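Transcriptional regulator (Rhodococcus jostii, PDB 5CYV) binds p-coumaroyl-CoA and, as a MarR family transcriptional regulator linked to p-hydroxycinnamate metabolism, probably binds DNA. Local coordinates at residues G20-A25 against A115-Y120; T33-R38 against E77-V82; S41-A46 against R103-D108. All blocks are in the same frame, centred on the assembly; numbering follows the deposited sequence.

Overall arrangement
Three contacts of this winged-helix chain reach the p-coumaroyl-CoA site to different degrees. Contact 1 packs helix 11-30 on helix 100-121 around the ligand's phenol end, and contact 2 brings Arg38 to the amides of the same molecule; their centres lie about 20 Å apart, and they meet where Leu23 O is 3.7 Å from Val37 CG1. Contact 3, where helix 37-47 crosses helix 100-121, is centred about 8 Å from contact 2, the two joined by Leu81 CD1 and Leu105 CD2 at 3.5 Å. Contact 3 also holds Ser41 of the pocket. Contacts 1 and 3 share helix 100-121, their centres about 18 Å apart, and both touch the second subunit.

Contact 1: G20-A25 against A115-Y120; sequences GMVLGA and AAHGRY. With WCA (p-coumaroyl-CoA), chain J.
Met21 and Tyr120 each place CG opposite their own carbonyl carbon (chi1 -65° and -54°), and a bend at chi3 of Met21 carries its terminal methyl to the tyrosine. Met21 CE stops 3.4 Å from Tyr120 CE1, approaching the ring on a slant. Ala25, one turn further along helix 11-30, meets the same ring at its edge and near its plane, with Ala25 CB 3.9 Å from Tyr120 CE2. Val22 CG2 lies 4.3 Å from Tyr120 CD2, whereas Val22 CG1, anti to the backbone N, is 3.9 Å from His117 NE2, the two side chains crossing at about a right angle. That imidazole turns its edge to the bound p-coumaroyl-CoA: the phenolic oxygen OAJ sits near the ring plane, 3.0 Å from His117 NE2. Leu23, turned away from helix 100-121, reaches the acyl chain instead, its CD2 3.5 Å from ligand atom CAR.

The two helices run nearly antiparallel here, at 151°, with axes 9.9 Å apart. Ser16 of the second subunit packs on Val22 and Leu23, and Asp10 of that subunit on His117, which places the pocket beside the dimer interface. No hydrogen bond links the two segments directly. The helices are therefore held here by apolar packing around Tyr120, and the polar chemistry is given over to the meeting of His117 with the ligand's phenol oxygen.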
loop_
_atom_site.group_PDB
_atom_site.type_symbol
_atom_site.label_atom_id
_atom_site.label_comp_id
_atom_site.label_asym_id
_atom_site.label_seq_id
_atom_site.Cartn_x
_atom_site.Cartn_y
_atom_site.Cartn_z
ATOM N N GLY B 20 -2.184 0.325 -3.222
ATOM C CA GLY B 20 -2.553 -0.936 -3.858
ATOM C C GLY B 20 -2.510 -0.867 -5.358
ATOM O O GLY B 20 -2.190 -1.893 -6.002
ATOM N N MET B 21 -2.877 0.294 -5.916
ATOM C CA MET B 21 -2.707 0.493 -7.365
ATOM C C MET B 21 -1.257 0.291 -7.769
ATOM O O MET B 21 -0.943 -0.402 -8.775
ATOM C CB MET B 21 -3.142 1.904 -7.794
ATOM C CG MET B 21 -4.606 2.128 -7.600
ATOM S SD MET B 21 -5.071 3.910 -7.740
ATOM C CE MET B 21 -4.705 4.181 -9.463
ATOM N N VAL B 22 -0.372 0.865 -6.980
ATOM C CA VAL B 22 1.053 0.770 -7.315
ATOM C C VAL B 22 1.497 -0.679 -7.198
ATOM O O VAL B 22 2.163 -1.179 -8.127
ATOM C CB VAL B 22 1.884 1.665 -6.403
ATOM C CG1 VAL B 22 3.407 1.401 -6.675
ATOM C CG2 VAL B 22 1.592 3.141 -6.702
ATOM N N LEU B 23 1.119 -1.365 -6.105
ATOM C CA LEU B 23 1.529 -2.775 -5.972
ATOM C C LEU B 23 1.073 -3.647 -7.146
ATOM O O LEU B 23 1.841 -4.436 -7.673
ATOM C CB LEU B 23 0.981 -3.349 -4.636
ATOM C CG LEU B 23 1.656 -2.789 -3.378
ATOM C CD1 LEU B 23 0.875 -3.062 -2.160
ATOM C CD2 LEU B 23 3.071 -3.354 -3.147
ATOM N N GLY B 24 -0.162 -3.501 -7.555
ATOM C CA GLY B 24 -0.673 -4.346 -8.624
ATOM C C GLY B 24 0.026 -3.994 -9.936
ATOM O O GLY B 24 0.351 -4.893 -10.708
ATOM N N ALA B 25 0.266 -2.701 -10.178
ATOM C CA ALA B 25 0.959 -2.311 -11.405
ATOM C C ALA B 25 2.392 -2.823 -11.437
ATOM O O ALA B 25 2.906 -3.206 -12.501
ATOM C CB ALA B 25 0.934 -0.787 -11.541
ATOM N N ALA B 115 8.707 2.791 -15.428
ATOM C CA ALA B 115 7.739 3.204 -16.441
ATOM C C ALA B 115 6.339 2.988 -15.952
ATOM O O ALA B 115 5.439 3.841 -16.288
ATOM C CB ALA B 115 7.966 2.397 -17.733
ATOM N N ALA B 116 6.148 1.884 -15.210
ATOM C CA ALA B 116 4.863 1.570 -14.647
ATOM C C ALA B 116 4.480 2.641 -13.610
ATOM O O ALA B 116 3.323 2.999 -13.572
ATOM C CB ALA B 116 4.888 0.201 -14.033
ATOM N N HIS B 117 5.429 3.156 -12.844
ATOM C CA HIS B 117 5.113 4.231 -11.863
ATOM C C HIS B 117 4.694 5.496 -12.588
ATOM O O HIS B 117 3.894 6.308 -12.054
ATOM C CB HIS B 117 6.325 4.578 -10.946
ATOM C CG HIS B 117 6.625 3.549 -9.902
ATOM N ND1 HIS B 117 7.594 3.717 -8.931
ATOM C CD2 HIS B 117 6.058 2.340 -9.655
ATOM C CE1 HIS B 117 7.634 2.643 -8.151
ATOM N NE2 HIS B 117 6.738 1.780 -8.600
ATOM N N GLY B 118 5.163 5.718 -13.817
ATOM C CA GLY B 118 4.956 7.014 -14.453
ATOM C C GLY B 118 3.533 7.406 -14.721
ATOM O O GLY B 118 3.157 8.562 -14.598
ATOM N N ARG B 119 2.717 6.399 -15.003
ATOM C CA ARG B 119 1.287 6.544 -15.197
ATOM C C ARG B 119 0.655 7.276 -14.008
ATOM O O ARG B 119 -0.349 7.968 -14.179
ATOM C CB ARG B 119 0.629 5.175 -15.382
ATOM C CG ARG B 119 -0.878 5.180 -15.186
ATOM C CD ARG B 119 -1.607 4.963 -16.502
ATOM N NE ARG B 119 -1.540 3.573 -16.942
ATOM C CZ ARG B 119 -2.431 2.998 -17.744
ATOM N NH1 ARG B 119 -3.463 3.696 -18.198
ATOM N NH2 ARG B 119 -2.290 1.727 -18.094
ATOM N N TYR B 120 1.182 7.029 -12.805
ATOM C CA TYR B 120 0.592 7.648 -11.647
ATOM C C TYR B 120 1.251 8.938 -11.216
ATOM O O TYR B 120 0.561 9.803 -10.662
ATOM C CB TYR B 120 0.635 6.690 -10.456
ATOM C CG TYR B 120 0.007 5.361 -10.811
ATOM C CD1 TYR B 120 -1.314 5.284 -11.128
ATOM C CD2 TYR B 120 0.768 4.211 -10.750
ATOM C CE1 TYR B 120 -1.907 4.065 -11.439
ATOM C CE2 TYR B 120 0.205 2.982 -11.085
ATOM C CZ TYR B 120 -1.136 2.918 -11.373
ATOM O OH TYR B 120 -1.697 1.703 -11.699
HETATM C C4 WCA J . -5.591 -9.529 14.635
HETATM C C5 WCA J . -6.691 -10.162 14.063
HETATM C C6 WCA J . -7.627 -10.819 14.945
HETATM C C8 WCA J . -5.507 -9.290 12.418
HETATM N N1 WCA J . -7.393 -10.787 16.277
HETATM N N3 WCA J . -5.436 -9.550 15.992
HETATM C CAV WCA J . 8.187 -2.129 -4.074
HETATM C CAT WCA J . 8.735 -1.601 -5.203
HETATM C CBS WCA J . 7.962 -0.662 -5.903
HETATM O OAJ WCA J . 8.501 -0.091 -7.087
HETATM C CAU WCA J . 6.740 -0.265 -5.476
HETATM C CAW WCA J . 6.172 -0.788 -4.309
HETATM C CBT WCA J . 6.932 -1.701 -3.620
HETATM C CAR WCA J . 6.306 -2.199 -2.379
HETATM C CAQ WCA J . 7.111 -2.993 -1.458
HETATM C CBP WCA J . 6.402 -3.235 -0.143
HETATM O OAD WCA J . 5.453 -2.698 0.315
HETATM S SBO WCA J . 7.225 -4.490 0.742
HETATM C CBA WCA J . 6.255 -4.440 2.283
HETATM C CAY WCA J . 5.205 -5.629 2.304
HETATM N NBH WCA J . 4.010 -5.278 1.619
HETATM C CBQ WCA J . 3.547 -6.170 0.547
HETATM O OAE WCA J . 4.079 -7.255 0.280
HETATM C CBB WCA J . 2.297 -5.772 -0.174
HETATM C CAZ WCA J . 1.073 -6.630 0.257
HETATM N NBI WCA J . 0.609 -6.407 1.641
HETATM C CBR WCA J . 1.000 -7.164 2.738
HETATM O OAF WCA J . 1.877 -8.015 2.560
HETATM C CBX WCA J . 0.357 -6.947 4.099
HETATM O OAK WCA J . -0.885 -6.217 3.887
HETATM C CCD WCA J . 1.278 -6.174 5.053
HETATM C CAA WCA J . 1.365 -4.702 4.553
HETATM C CAB WCA J . 2.671 -6.826 5.193
HETATM C CBD WCA J . 0.599 -6.133 6.462
HETATM O OBK WCA J . 0.388 -7.544 6.730
HETATM P PCG WCA J . 0.038 -8.018 8.230
HETATM O OAP WCA J . 1.075 -7.430 9.134
HETATM O OAI WCA J . -0.098 -9.558 8.130
HETATM O OBN WCA J . -1.285 -7.290 8.615
HETATM P PCF WCA J . -2.801 -7.660 8.609
HETATM O OAO WCA J . -2.820 -9.119 8.144
HETATM O OAH WCA J . -3.646 -6.561 7.979
HETATM O "O5'" WCA J . -3.197 -7.640 10.178
HETATM C "C5'" WCA J . -3.034 -6.458 10.959
HETATM C "C4'" WCA J . -2.602 -6.581 12.391
HETATM O "O4'" WCA J . -3.902 -7.036 13.264
HETATM C "C3'" WCA J . -1.666 -7.535 12.619
HETATM O "O3'" WCA J . -0.965 -7.279 13.892
HETATM P PCE WCA J . 0.559 -6.883 13.924
HETATM O OAM WCA J . 0.768 -5.701 13.034
HETATM O OAN WCA J . 1.400 -8.033 13.451
HETATM O OAG WCA J . 0.931 -6.531 15.339
HETATM C "C2'" WCA J . -2.496 -8.822 12.817
HETATM O "O2'" WCA J . -1.800 -9.829 13.405
HETATM C "C1'" WCA J . -3.674 -8.254 13.691
HETATM N N9 WCA J . -4.886 -9.009 13.564
HETATM N N7 WCA J . -6.607 -9.997 12.690
HETATM C C2 WCA J . -6.340 -10.175 16.779
HETATM N N6 WCA J . -8.771 -11.478 14.396
#

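Contact 2: T33-R38 against E77-V82; sequences TGLRVR and EERGLV. With WCA (p-coumaroyl-CoA), chain J.
Arg79 reaches across to Thr33 from the turn that ends helix 70-78 in this winged-helix domain, a turn closed as a Schellman motif at Gly80, just before the first wing strand. Its guanidinium grips a single acceptor end-on: NH1 and NH2 each donate to Thr33 O at 2.9 Å. The NH1 bond lies in the carbonyl plane, on a lone pair, while NH2 comes in tilted by 34°. Arg79 NH1 also donates to a water, 2.8 Å away, which passes a hydrogen bond on to Gly34 O. The Thr33 hydroxyl is occupied too: OG1 accepts from Leu35 N at 3.0 Å, forming an ST turn, and is hydrogen-bonded to Leu30 O.

At the start of helix 37-47 the donors turn to the ligand. Arg38, extended from CG to NE, sends NE to amide oxygen OAE of p-coumaroyl-CoA at 2.8 Å, almost straight at 171°, and NH1 to the second amide oxygen, OAF, also at 2.8 Å; its NH2 is taken by Gln68. With an alanine here the NE and NH1 donors are gone, and the pantetheine arm would probably be held less firmly, Gln68 also losing this partner. Arg36, at the N-cap, salt-bridges a phosphate oxygen of another p-coumaroyl-CoA. Apolar packing adds Leu35 CD2 on Leu81 CD1 at 4.4 Å; the latter methyl lies 3.8 Å above one face of its own segment's Arg79 guanidinium.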
loop_
_atom_site.group_PDB
_atom_site.type_symbol
_atom_site.label_atom_id
_atom_site.label_comp_id
_atom_site.label_asym_id
_atom_site.label_seq_id
_atom_site.Cartn_x
_atom_site.Cartn_y
_atom_site.Cartn_z
ATOM N N THR B 33 10.101 -10.562 -15.830
ATOM C CA THR B 33 11.295 -10.797 -15.039
ATOM C C THR B 33 11.182 -11.988 -14.122
ATOM O O THR B 33 12.164 -12.389 -13.529
ATOM C CB THR B 33 11.613 -9.573 -14.162
ATOM O OG1 THR B 33 10.697 -9.521 -13.054
ATOM C CG2 THR B 33 11.548 -8.255 -14.960
ATOM N N GLY B 34 9.961 -12.457 -13.946
ATOM C CA GLY B 34 9.706 -13.520 -12.980
ATOM C C GLY B 34 9.727 -13.089 -11.529
ATOM O O GLY B 34 9.598 -13.959 -10.668
ATOM N N LEU B 35 9.913 -11.814 -11.256
ATOM C CA LEU B 35 9.961 -11.293 -9.895
ATOM C C LEU B 35 8.549 -10.822 -9.527
ATOM O O LEU B 35 7.704 -10.629 -10.407
ATOM C CB LEU B 35 10.895 -10.089 -9.774
ATOM C CG LEU B 35 12.347 -10.436 -10.197
ATOM C CD1 LEU B 35 13.072 -9.128 -10.316
ATOM C CD2 LEU B 35 12.973 -11.312 -9.156
ATOM N N ARG B 36 8.350 -10.544 -8.251
ATOM C CA ARG B 36 7.155 -9.932 -7.703
ATOM C C ARG B 36 7.603 -8.795 -6.766
ATOM O O ARG B 36 8.749 -8.592 -6.614
ATOM C CB ARG B 36 6.212 -10.912 -7.034
ATOM C CG ARG B 36 5.367 -11.684 -8.018
ATOM C CD ARG B 36 4.620 -12.826 -7.390
ATOM N NE ARG B 36 3.790 -12.451 -6.281
ATOM C CZ ARG B 36 2.645 -11.835 -6.376
ATOM N NH1 ARG B 36 2.153 -11.516 -7.538
ATOM N NH2 ARG B 36 1.976 -11.574 -5.283
ATOM N N VAL B 37 6.667 -8.078 -6.182
ATOM C CA VAL B 37 7.106 -6.867 -5.495
ATOM C C VAL B 37 8.157 -7.170 -4.386
ATOM O O VAL B 37 9.157 -6.447 -4.310
ATOM C CB VAL B 37 5.954 -6.053 -4.861
ATOM C CG1 VAL B 37 4.945 -5.442 -5.895
ATOM C CG2 VAL B 37 5.268 -6.805 -3.813
ATOM N N ARG B 38 7.969 -8.235 -3.600
ATOM C CA ARG B 38 8.973 -8.456 -2.524
ATOM C C ARG B 38 10.327 -8.974 -3.026
ATOM O O ARG B 38 11.359 -8.466 -2.564
ATOM C CB ARG B 38 8.433 -9.434 -1.467
ATOM C CG ARG B 38 7.263 -8.852 -0.660
ATOM C CD ARG B 38 6.964 -9.778 0.505
ATOM N NE ARG B 38 5.826 -9.246 1.301
ATOM C CZ ARG B 38 5.472 -9.694 2.486
ATOM N NH1 ARG B 38 4.389 -9.174 3.103
ATOM N NH2 ARG B 38 6.186 -10.682 3.115
ATOM N N GLU B 77 18.355 -16.639 -4.772
ATOM C CA GLU B 77 19.598 -17.406 -4.836
ATOM C C GLU B 77 19.427 -18.612 -5.782
ATOM O O GLU B 77 20.342 -18.928 -6.549
ATOM C CB GLU B 77 20.068 -17.844 -3.434
ATOM C CG GLU B 77 21.573 -18.336 -3.460
ATOM C CD GLU B 77 22.247 -18.519 -2.074
ATOM O OE1 GLU B 77 21.504 -18.697 -1.078
ATOM O OE2 GLU B 77 23.523 -18.568 -1.981
ATOM N N GLU B 78 18.268 -19.250 -5.765
ATOM C CA GLU B 78 18.042 -20.383 -6.648
ATOM C C GLU B 78 18.096 -19.969 -8.107
ATOM O O GLU B 78 18.447 -20.808 -8.957
ATOM C CB GLU B 78 16.697 -21.046 -6.345
ATOM C CG GLU B 78 16.499 -22.289 -7.156
ATOM C CD GLU B 78 17.355 -23.435 -6.685
ATOM O OE1 GLU B 78 17.661 -23.485 -5.470
ATOM O OE2 GLU B 78 17.722 -24.287 -7.530
ATOM N N ARG B 79 17.765 -18.702 -8.400
ATOM C CA ARG B 79 17.864 -18.200 -9.763
ATOM C C ARG B 79 19.218 -17.634 -10.094
ATOM O O ARG B 79 19.420 -17.141 -11.212
ATOM C CB ARG B 79 16.805 -17.112 -10.020
ATOM C CG ARG B 79 15.373 -17.616 -10.128
ATOM C CD ARG B 79 14.450 -16.447 -10.427
ATOM N NE ARG B 79 14.687 -15.908 -11.776
ATOM C CZ ARG B 79 14.024 -14.839 -12.262
ATOM N NH1 ARG B 79 13.099 -14.246 -11.552
ATOM N NH2 ARG B 79 14.302 -14.383 -13.482
ATOM N N GLY B 80 20.152 -17.664 -9.141
ATOM C CA GLY B 80 21.490 -17.170 -9.440
ATOM C C GLY B 80 21.580 -15.633 -9.481
ATOM O O GLY B 80 22.505 -15.062 -10.060
ATOM N N LEU B 81 20.650 -14.990 -8.817
ATOM C CA LEU B 81 20.576 -13.531 -8.860
ATOM C C LEU B 81 21.261 -12.891 -7.648
ATOM O O LEU B 81 21.680 -11.743 -7.707
ATOM C CB LEU B 81 19.114 -13.058 -8.907
ATOM C CG LEU B 81 18.313 -13.607 -10.082
ATOM C CD1 LEU B 81 16.835 -13.240 -9.966
ATOM C CD2 LEU B 81 18.901 -12.999 -11.390
ATOM N N VAL B 82 21.291 -13.610 -6.519
ATOM C CA VAL B 82 22.078 -13.145 -5.359
ATOM C C VAL B 82 22.799 -14.333 -4.800
ATOM O O VAL B 82 22.446 -15.492 -5.104
ATOM C CB VAL B 82 21.204 -12.507 -4.222
ATOM C CG1 VAL B 82 20.383 -11.332 -4.711
ATOM C CG2 VAL B 82 20.237 -13.550 -3.563
HETATM C C4 WCA J . -5.591 -9.529 14.635
HETATM C C5 WCA J . -6.691 -10.162 14.063
HETATM C C6 WCA J . -7.627 -10.819 14.945
HETATM C C8 WCA J . -5.507 -9.290 12.418
HETATM N N1 WCA J . -7.393 -10.787 16.277
HETATM N N3 WCA J . -5.436 -9.550 15.992
HETATM C CAV WCA J . 8.187 -2.129 -4.074
HETATM C CAT WCA J . 8.735 -1.601 -5.203
HETATM C CBS WCA J . 7.962 -0.662 -5.903
HETATM O OAJ WCA J . 8.501 -0.091 -7.087
HETATM C CAU WCA J . 6.740 -0.265 -5.476
HETATM C CAW WCA J . 6.172 -0.788 -4.309
HETATM C CBT WCA J . 6.932 -1.701 -3.620
HETATM C CAR WCA J . 6.306 -2.199 -2.379
HETATM C CAQ WCA J . 7.111 -2.993 -1.458
HETATM C CBP WCA J . 6.402 -3.235 -0.143
HETATM O OAD WCA J . 5.453 -2.698 0.315
HETATM S SBO WCA J . 7.225 -4.490 0.742
HETATM C CBA WCA J . 6.255 -4.440 2.283
HETATM C CAY WCA J . 5.205 -5.629 2.304
HETATM N NBH WCA J . 4.010 -5.278 1.619
HETATM C CBQ WCA J . 3.547 -6.170 0.547
HETATM O OAE WCA J . 4.079 -7.255 0.280
HETATM C CBB WCA J . 2.297 -5.772 -0.174
HETATM C CAZ WCA J . 1.073 -6.630 0.257
HETATM N NBI WCA J . 0.609 -6.407 1.641
HETATM C CBR WCA J . 1.000 -7.164 2.738
HETATM O OAF WCA J . 1.877 -8.015 2.560
HETATM C CBX WCA J . 0.357 -6.947 4.099
HETATM O OAK WCA J . -0.885 -6.217 3.887
HETATM C CCD WCA J . 1.278 -6.174 5.053
HETATM C CAA WCA J . 1.365 -4.702 4.553
HETATM C CAB WCA J . 2.671 -6.826 5.193
HETATM C CBD WCA J . 0.599 -6.133 6.462
HETATM O OBK WCA J . 0.388 -7.544 6.730
HETATM P PCG WCA J . 0.038 -8.018 8.230
HETATM O OAP WCA J . 1.075 -7.430 9.134
HETATM O OAI WCA J . -0.098 -9.558 8.130
HETATM O OBN WCA J . -1.285 -7.290 8.615
HETATM P PCF WCA J . -2.801 -7.660 8.609
HETATM O OAO WCA J . -2.820 -9.119 8.144
HETATM O OAH WCA J . -3.646 -6.561 7.979
HETATM O "O5'" WCA J . -3.197 -7.640 10.178
HETATM C "C5'" WCA J . -3.034 -6.458 10.959
HETATM C "C4'" WCA J . -2.602 -6.581 12.391
HETATM O "O4'" WCA J . -3.902 -7.036 13.264
HETATM C "C3'" WCA J . -1.666 -7.535 12.619
HETATM O "O3'" WCA J . -0.965 -7.279 13.892
HETATM P PCE WCA J . 0.559 -6.883 13.924
HETATM O OAM WCA J . 0.768 -5.701 13.034
HETATM O OAN WCA J . 1.400 -8.033 13.451
HETATM O OAG WCA J . 0.931 -6.531 15.339
HETATM C "C2'" WCA J . -2.496 -8.822 12.817
HETATM O "O2'" WCA J . -1.800 -9.829 13.405
HETATM C "C1'" WCA J . -3.674 -8.254 13.691
HETATM N N9 WCA J . -4.886 -9.009 13.564
HETATM N N7 WCA J . -6.607 -9.997 12.690
HETATM C C2 WCA J . -6.340 -10.175 16.779
HETATM N N6 WCA J . -8.771 -11.478 14.396
HETATM O O HOH W 1 11.730 -15.097 -9.207
#

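Contact 3: S41-A46 against R103-D108; sequences SVLVLA and RRLRDD
Leu43 and Arg106 carry this helix crossing, and both start with CG anti to the backbone N. In Leu43 (chi1 179°) this turns the isobutyl group toward helix 100-121, crossing Arg106 at a slant, and CD2 settles 4.0 Å from Arg106 CB; the same methyl is 4.3 Å from Leu105 CD2. Arg106 contributes hydrocarbon: its chain bends at an unusual chi2 of -131°, and the first methylenes run past the leucine and the neighbouring valine, with Arg106 CG 4.3 Å from Val44 CG2. Beyond the bend it is extended at chi3, and its charged end turns to Asp107 of the same helix. Arg103 leaves its helix pointing away from helix 37-47, is extended at chi2 and chi3 and turns at chi4, which brings its guanidinium back to the end of that helix. There NH1 is hydrogen-bonded to Cys47 O and NH2 to Gln49 O.

The axes cross at 115°, 9.8 Å apart, and the closest CA pair is Val44 and Arg106, at 6.3 Å. Leu76 of helix 70-78 also packs on Leu43, while Leu35 and Leu81 pack on Leu105, joining the crossing to the core of the winged-helix domain. Leu7 of the second subunit lies against Val44. Helix 37-47 is thus met by hydrocarbon along its side, some of it lent by an arginine, and by a guanidinium at its C-terminal end, where backbone carbonyls offer natural acceptors.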
loop_
_atom_site.group_PDB
_atom_site.type_symbol
_atom_site.label_atom_id
_atom_site.label_comp_id
_atom_site.label_asym_id
_atom_site.label_seq_id
_atom_site.Cartn_x
_atom_site.Cartn_y
_atom_site.Cartn_z
ATOM N N SER B 41 12.099 -6.094 -4.520
ATOM C CA SER B 41 12.639 -5.162 -3.526
ATOM C C SER B 41 13.959 -5.684 -2.939
ATOM O O SER B 41 14.890 -4.899 -2.767
ATOM C CB SER B 41 11.644 -4.962 -2.377
ATOM O OG SER B 41 10.409 -4.397 -2.873
ATOM N N VAL B 42 14.005 -6.982 -2.617
ATOM C CA VAL B 42 15.262 -7.526 -2.079
ATOM C C VAL B 42 16.420 -7.418 -3.055
ATOM O O VAL B 42 17.518 -6.968 -2.679
ATOM C CB VAL B 42 15.071 -8.980 -1.657
ATOM C CG1 VAL B 42 16.400 -9.602 -1.162
ATOM C CG2 VAL B 42 14.016 -9.022 -0.539
ATOM N N LEU B 43 16.125 -7.721 -4.319
ATOM C CA LEU B 43 17.147 -7.636 -5.378
ATOM C C LEU B 43 17.652 -6.185 -5.513
ATOM O O LEU B 43 18.879 -5.926 -5.595
ATOM C CB LEU B 43 16.577 -8.196 -6.683
ATOM C CG LEU B 43 17.593 -8.101 -7.830
ATOM C CD1 LEU B 43 18.865 -8.903 -7.513
ATOM C CD2 LEU B 43 16.956 -8.661 -9.109
ATOM N N VAL B 44 16.724 -5.214 -5.529
ATOM C CA VAL B 44 17.105 -3.821 -5.659
ATOM C C VAL B 44 17.984 -3.420 -4.481
ATOM O O VAL B 44 19.048 -2.779 -4.640
ATOM C CB VAL B 44 15.874 -2.971 -5.718
ATOM C CG1 VAL B 44 16.225 -1.485 -5.477
ATOM C CG2 VAL B 44 15.237 -3.166 -7.090
ATOM N N LEU B 45 17.584 -3.845 -3.282
ATOM C CA LEU B 45 18.343 -3.413 -2.095
ATOM C C LEU B 45 19.728 -4.055 -2.059
ATOM O O LEU B 45 20.696 -3.406 -1.630
ATOM C CB LEU B 45 17.556 -3.724 -0.799
ATOM C CG LEU B 45 16.306 -2.850 -0.653
ATOM C CD1 LEU B 45 15.392 -3.431 0.422
ATOM C CD2 LEU B 45 16.626 -1.419 -0.302
ATOM N N ALA B 46 19.856 -5.259 -2.565
ATOM C CA ALA B 46 21.173 -5.883 -2.656
ATOM C C ALA B 46 22.045 -5.146 -3.667
ATOM O O ALA B 46 23.231 -4.947 -3.424
ATOM C CB ALA B 46 21.041 -7.351 -3.029
ATOM N N ARG B 103 22.371 -8.155 -11.259
ATOM C CA ARG B 103 22.447 -6.720 -11.578
ATOM C C ARG B 103 21.811 -6.473 -12.930
ATOM O O ARG B 103 21.112 -5.443 -13.129
ATOM C CB ARG B 103 23.883 -6.196 -11.542
ATOM C CG ARG B 103 24.476 -6.220 -10.152
ATOM C CD ARG B 103 25.900 -5.608 -10.099
ATOM N NE ARG B 103 26.382 -5.718 -8.696
ATOM C CZ ARG B 103 26.019 -4.877 -7.718
ATOM N NH1 ARG B 103 25.235 -3.816 -7.981
ATOM N NH2 ARG B 103 26.477 -5.077 -6.490
ATOM N N ARG B 104 22.028 -7.387 -13.873
ATOM C CA ARG B 104 21.446 -7.182 -15.206
ATOM C C ARG B 104 19.903 -7.249 -15.128
ATOM O O ARG B 104 19.189 -6.428 -15.739
ATOM C CB ARG B 104 22.006 -8.218 -16.188
ATOM C CG ARG B 104 21.245 -8.325 -17.497
ATOM C CD ARG B 104 21.145 -9.770 -18.039
ATOM N NE ARG B 104 19.838 -10.359 -17.728
ATOM C CZ ARG B 104 18.666 -9.974 -18.246
ATOM N NH1 ARG B 104 18.590 -8.986 -19.139
ATOM N NH2 ARG B 104 17.555 -10.595 -17.864
ATOM N N LEU B 105 19.368 -8.185 -14.347
ATOM C CA LEU B 105 17.919 -8.305 -14.204
ATOM C C LEU B 105 17.369 -7.123 -13.442
ATOM O O LEU B 105 16.282 -6.620 -13.748
ATOM C CB LEU B 105 17.567 -9.622 -13.497
ATOM C CG LEU B 105 16.064 -9.866 -13.443
ATOM C CD1 LEU B 105 15.501 -10.072 -14.841
ATOM C CD2 LEU B 105 15.731 -11.069 -12.510
ATOM N N ARG B 106 18.140 -6.651 -12.472
ATOM C CA ARG B 106 17.665 -5.529 -11.684
ATOM C C ARG B 106 17.569 -4.288 -12.562
ATOM O O ARG B 106 16.633 -3.499 -12.429
ATOM C CB ARG B 106 18.597 -5.267 -10.501
ATOM C CG ARG B 106 18.460 -3.880 -9.897
ATOM C CD ARG B 106 19.816 -3.215 -9.725
ATOM N NE ARG B 106 19.695 -1.839 -9.255
ATOM C CZ ARG B 106 19.516 -0.789 -10.053
ATOM N NH1 ARG B 106 19.438 -0.959 -11.365
ATOM N NH2 ARG B 106 19.417 0.427 -9.537
ATOM N N ASP B 107 18.458 -4.133 -13.539
ATOM C CA ASP B 107 18.378 -2.983 -14.431
ATOM C C ASP B 107 17.119 -3.099 -15.318
ATOM O O ASP B 107 16.439 -2.098 -15.552
ATOM C CB ASP B 107 19.623 -2.898 -15.303
ATOM C CG ASP B 107 20.791 -2.350 -14.544
ATOM O OD1 ASP B 107 20.592 -1.821 -13.426
ATOM O OD2 ASP B 107 21.897 -2.435 -15.068
ATOM N N ASP B 108 16.865 -4.288 -15.835
ATOM C CA ASP B 108 15.672 -4.542 -16.663
ATOM C C ASP B 108 14.399 -4.305 -15.849
ATOM O O ASP B 108 13.467 -3.613 -16.269
ATOM C CB ASP B 108 15.740 -5.959 -17.186
ATOM C CG ASP B 108 14.522 -6.330 -17.970
ATOM O OD1 ASP B 108 14.495 -6.038 -19.211
ATOM O OD2 ASP B 108 13.601 -6.921 -17.348
#